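Positive phenol-degradative gene regulator (Ralstonia sp. E2, PDB 5FRY) probably activates transcription of phenol-degradation genes as an ATP-dependent, DNA-binding regulator, sensing phenols through its N-terminal zinc-containing domain. Local coordinates at residues S133-V138 with C151-G156. Residues are numbered along the deposited sequence; the frame is centred on the assembly and turned at random.
With ZN (zinc ion), chain C.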
ATOM      1  N   SER A 133      11.112 -11.248  -1.574  1.00 39.24           N
ATOM      2  CA  SER A 133       9.967 -10.609  -2.196  1.00 39.94           C
ATOM      3  C   SER A 133       8.840 -10.606  -1.169  1.00 38.08           C
ATOM      4  O   SER A 133       8.568 -11.623  -0.533  1.00 37.61           O
ATOM      5  CB  SER A 133       9.555 -11.321  -3.482  1.00 44.60           C
ATOM      6  OG  SER A 133       8.721 -12.422  -3.204  1.00 44.36           O
ATOM      7  N   PHE A 134       8.212  -9.454  -0.973  1.00 31.27           N
ATOM      8  CA  PHE A 134       7.183  -9.372   0.057  1.00 32.37           C
ATOM      9  C   PHE A 134       5.944 -10.123  -0.400  1.00 28.17           C
ATOM     10  O   PHE A 134       5.220 -10.716   0.391  1.00 32.83           O
ATOM     11  CB  PHE A 134       6.819  -7.922   0.353  1.00 32.50           C
ATOM     12  CG  PHE A 134       5.672  -7.424  -0.465  1.00 33.53           C
ATOM     13  CD1 PHE A 134       5.876  -6.977  -1.760  1.00 32.79           C
ATOM     14  CD2 PHE A 134       4.380  -7.456   0.033  1.00 31.51           C
ATOM     15  CE1 PHE A 134       4.823  -6.538  -2.531  1.00 30.52           C
ATOM     16  CE2 PHE A 134       3.310  -7.023  -0.741  1.00 34.89           C
ATOM     17  CZ  PHE A 134       3.531  -6.566  -2.020  1.00 34.84           C
ATOM     18  N   GLU A 135       5.694 -10.101  -1.701  1.00 33.13           N
ATOM     19  CA  GLU A 135       4.416 -10.554  -2.217  1.00 28.23           C
ATOM     20  C   GLU A 135       4.320 -12.079  -2.133  1.00 36.23           C
ATOM     21  O   GLU A 135       3.255 -12.638  -1.792  1.00 33.39           O
ATOM     22  CB  GLU A 135       4.230 -10.060  -3.652  1.00 29.82           C
ATOM     23  CG  GLU A 135       2.818 -10.188  -4.137  1.00 29.00           C
ATOM     24  CD  GLU A 135       2.649  -9.526  -5.478  1.00 26.94           C
ATOM     25  OE1 GLU A 135       3.680  -9.127  -6.040  1.00 29.50           O
ATOM     26  OE2 GLU A 135       1.498  -9.440  -5.958  1.00 30.59           O
ATOM     27  N   GLY A 136       5.442 -12.743  -2.395  1.00 30.79           N
ATOM     28  CA  GLY A 136       5.506 -14.194  -2.305  1.00 30.90           C
ATOM     29  C   GLY A 136       5.388 -14.625  -0.847  1.00 36.90           C
ATOM     30  O   GLY A 136       4.703 -15.590  -0.523  1.00 40.52           O
ATOM     31  N   ASP A 137       6.057 -13.883   0.029  1.00 38.80           N
ATOM     32  CA  ASP A 137       5.925 -14.038   1.479  1.00 38.00           C
ATOM     33  C   ASP A 137       4.477 -13.953   1.953  1.00 44.13           C
ATOM     34  O   ASP A 137       4.038 -14.786   2.739  1.00 44.11           O
ATOM     35  CB  ASP A 137       6.747 -12.971   2.207  1.00 40.80           C
ATOM     36  CG  ASP A 137       8.196 -13.360   2.380  1.00 44.94           C
ATOM     37  OD1 ASP A 137       8.689 -14.195   1.594  1.00 55.50           O
ATOM     38  OD2 ASP A 137       8.851 -12.824   3.298  1.00 45.67           O
ATOM     39  N   VAL A 138       3.740 -12.940   1.492  1.00 40.73           N
ATOM     40  CA  VAL A 138       2.376 -12.720   1.970  1.00 44.15           C
ATOM     41  C   VAL A 138       1.419 -13.756   1.410  1.00 44.52           C
ATOM     42  O   VAL A 138       0.544 -14.252   2.127  1.00 45.16           O
ATOM     43  CB  VAL A 138       1.838 -11.316   1.615  1.00 41.83           C
ATOM     44  CG1 VAL A 138       0.458 -11.126   2.246  1.00 45.28           C
ATOM     45  CG2 VAL A 138       2.790 -10.238   2.099  1.00 43.09           C
ATOM     46  N   CYS A 151       4.129 -13.464  -7.440  1.00 36.69           N
ATOM     47  CA  CYS A 151       4.529 -12.059  -7.237  1.00 34.17           C
ATOM     48  C   CYS A 151       3.985 -11.119  -8.333  1.00 32.19           C
ATOM     49  O   CYS A 151       4.739 -10.461  -9.044  1.00 29.85           O
ATOM     50  CB  CYS A 151       6.052 -11.960  -7.126  1.00 25.57           C
ATOM     51  SG  CYS A 151       6.664 -12.927  -5.722  1.00 29.04           S
ATOM     52  N   TRP A 152       2.656 -11.036  -8.396  1.00 32.11           N
ATOM     53  CA  TRP A 152       1.898 -10.322  -9.410  1.00 27.53           C
ATOM     54  C   TRP A 152       2.154  -8.810  -9.536  1.00 31.69           C
ATOM     55  O   TRP A 152       2.422  -8.319 -10.647  1.00 30.18           O
ATOM     56  CB  TRP A 152       0.397 -10.545  -9.166  1.00 32.28           C
ATOM     57  CG  TRP A 152       0.027 -11.999  -9.052  1.00 41.50           C
ATOM     58  CD1 TRP A 152       0.680 -13.063  -9.619  1.00 38.71           C
ATOM     59  CD2 TRP A 152      -1.069 -12.551  -8.308  1.00 37.26           C
ATOM     60  NE1 TRP A 152       0.047 -14.238  -9.286  1.00 41.51           N
ATOM     61  CE2 TRP A 152      -1.025 -13.952  -8.480  1.00 41.01           C
ATOM     62  CE3 TRP A 152      -2.082 -11.999  -7.518  1.00 40.88           C
ATOM     63  CZ2 TRP A 152      -1.960 -14.803  -7.886  1.00 36.91           C
ATOM     64  CZ3 TRP A 152      -3.008 -12.849  -6.930  1.00 40.55           C
ATOM     65  CH2 TRP A 152      -2.942 -14.231  -7.120  1.00 42.67           C
ATOM     66  N   MET A 153       2.026  -8.078  -8.428  1.00 28.73           N
ATOM     67  CA  MET A 153       2.305  -6.643  -8.392  1.00 27.11           C
ATOM     68  C   MET A 153       3.769  -6.371  -8.631  1.00 26.68           C
ATOM     69  O   MET A 153       4.103  -5.333  -9.213  1.00 28.06           O
ATOM     70  CB  MET A 153       1.891  -6.025  -7.051  1.00 26.13           C
ATOM     71  CG  MET A 153       1.767  -4.502  -7.024  1.00 24.20           C
ATOM     72  SD  MET A 153       1.443  -3.959  -5.311  1.00 37.75           S
ATOM     73  CE  MET A 153       0.716  -5.420  -4.662  1.00 25.29           C
ATOM     74  N   GLN A 154       4.650  -7.262  -8.164  1.00 25.48           N
ATOM     75  CA  GLN A 154       6.072  -7.069  -8.399  1.00 27.55           C
ATOM     76  C   GLN A 154       6.369  -7.176  -9.878  1.00 26.87           C
ATOM     77  O   GLN A 154       7.164  -6.404 -10.406  1.00 30.41           O
ATOM     78  CB  GLN A 154       6.906  -8.079  -7.637  1.00 29.03           C
ATOM     79  CG  GLN A 154       6.951  -7.748  -6.143  1.00 24.51           C
ATOM     80  CD  GLN A 154       7.592  -8.826  -5.331  1.00 32.61           C
ATOM     81  OE1 GLN A 154       7.358  -8.914  -4.124  1.00 28.84           O
ATOM     82  NE2 GLN A 154       8.437  -9.643  -5.971  1.00 36.23           N
ATOM     83  N   ILE A 155       5.738  -8.145 -10.530  1.00 23.67           N
ATOM     84  CA  ILE A 155       5.888  -8.322 -11.992  1.00 27.94           C
ATOM     85  C   ILE A 155       5.300  -7.162 -12.794  1.00 31.53           C
ATOM     86  O   ILE A 155       5.941  -6.642 -13.712  1.00 32.19           O
ATOM     87  CB  ILE A 155       5.218  -9.630 -12.470  1.00 30.10           C
ATOM     88  CG1 ILE A 155       6.092 -10.829 -12.106  1.00 34.52           C
ATOM     89  CG2 ILE A 155       4.941  -9.569 -13.970  1.00 29.09           C
ATOM     90  CD1 ILE A 155       7.428 -10.835 -12.816  1.00 32.21           C
ATOM     91  N   GLY A 156       4.072  -6.764 -12.455  1.00 31.42           N
ATOM     92  CA  GLY A 156       3.436  -5.628 -13.095  1.00 28.00           C
ATOM     93  C   GLY A 156       4.344  -4.412 -13.076  1.00 29.56           C
ATOM     94  O   GLY A 156       4.464  -3.664 -14.068  1.00 27.90           O
TER
HETATM   95 ZN    ZN C1208       7.851 -14.503  -6.708  1.00 37.96          ZN
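Glu135 reaches across from helix 134-143 to the backbone amides of Met153 and Gln154 in the first turn of helix 152-166, in the V4R part of the phenol-sensing domain. Its carboxylate is held like a fork: OE2 accepts from Met153 N, nearly straight at 170°. OE1 accepts from Gln154 N at 3.0 Å, and each oxygen uses its syn lone pair. An extended chain, with CG anti to the backbone N (chi1 -166°), carries the buried carboxylate there. OE2 also forms a salt bridge with Arg51, so that cation and the helix N-terminus probably both stabilise the negative charge. Gln154 returns the grip: its OE1 accepts from Glu135 N at 3.2 Å, the donor somewhat out of the carbonyl plane, which ties the two helix starts together reciprocally. The axes of the two short helical pieces, 134-138 and 152-156, run nearly antiparallel. Beside them Cys151, the N-cap residue of helix 152-166, binds zinc together with Glu174, Cys177 and Cys185, while Ser133 OG lies 3.3 Å from Cys151 SG and caps its own helix by a weak bond from Gly136 N. On the apolar flank, Met153 bends at chi3 and brings CE to the edge of the Phe134 ring, 4.0 Å from CZ.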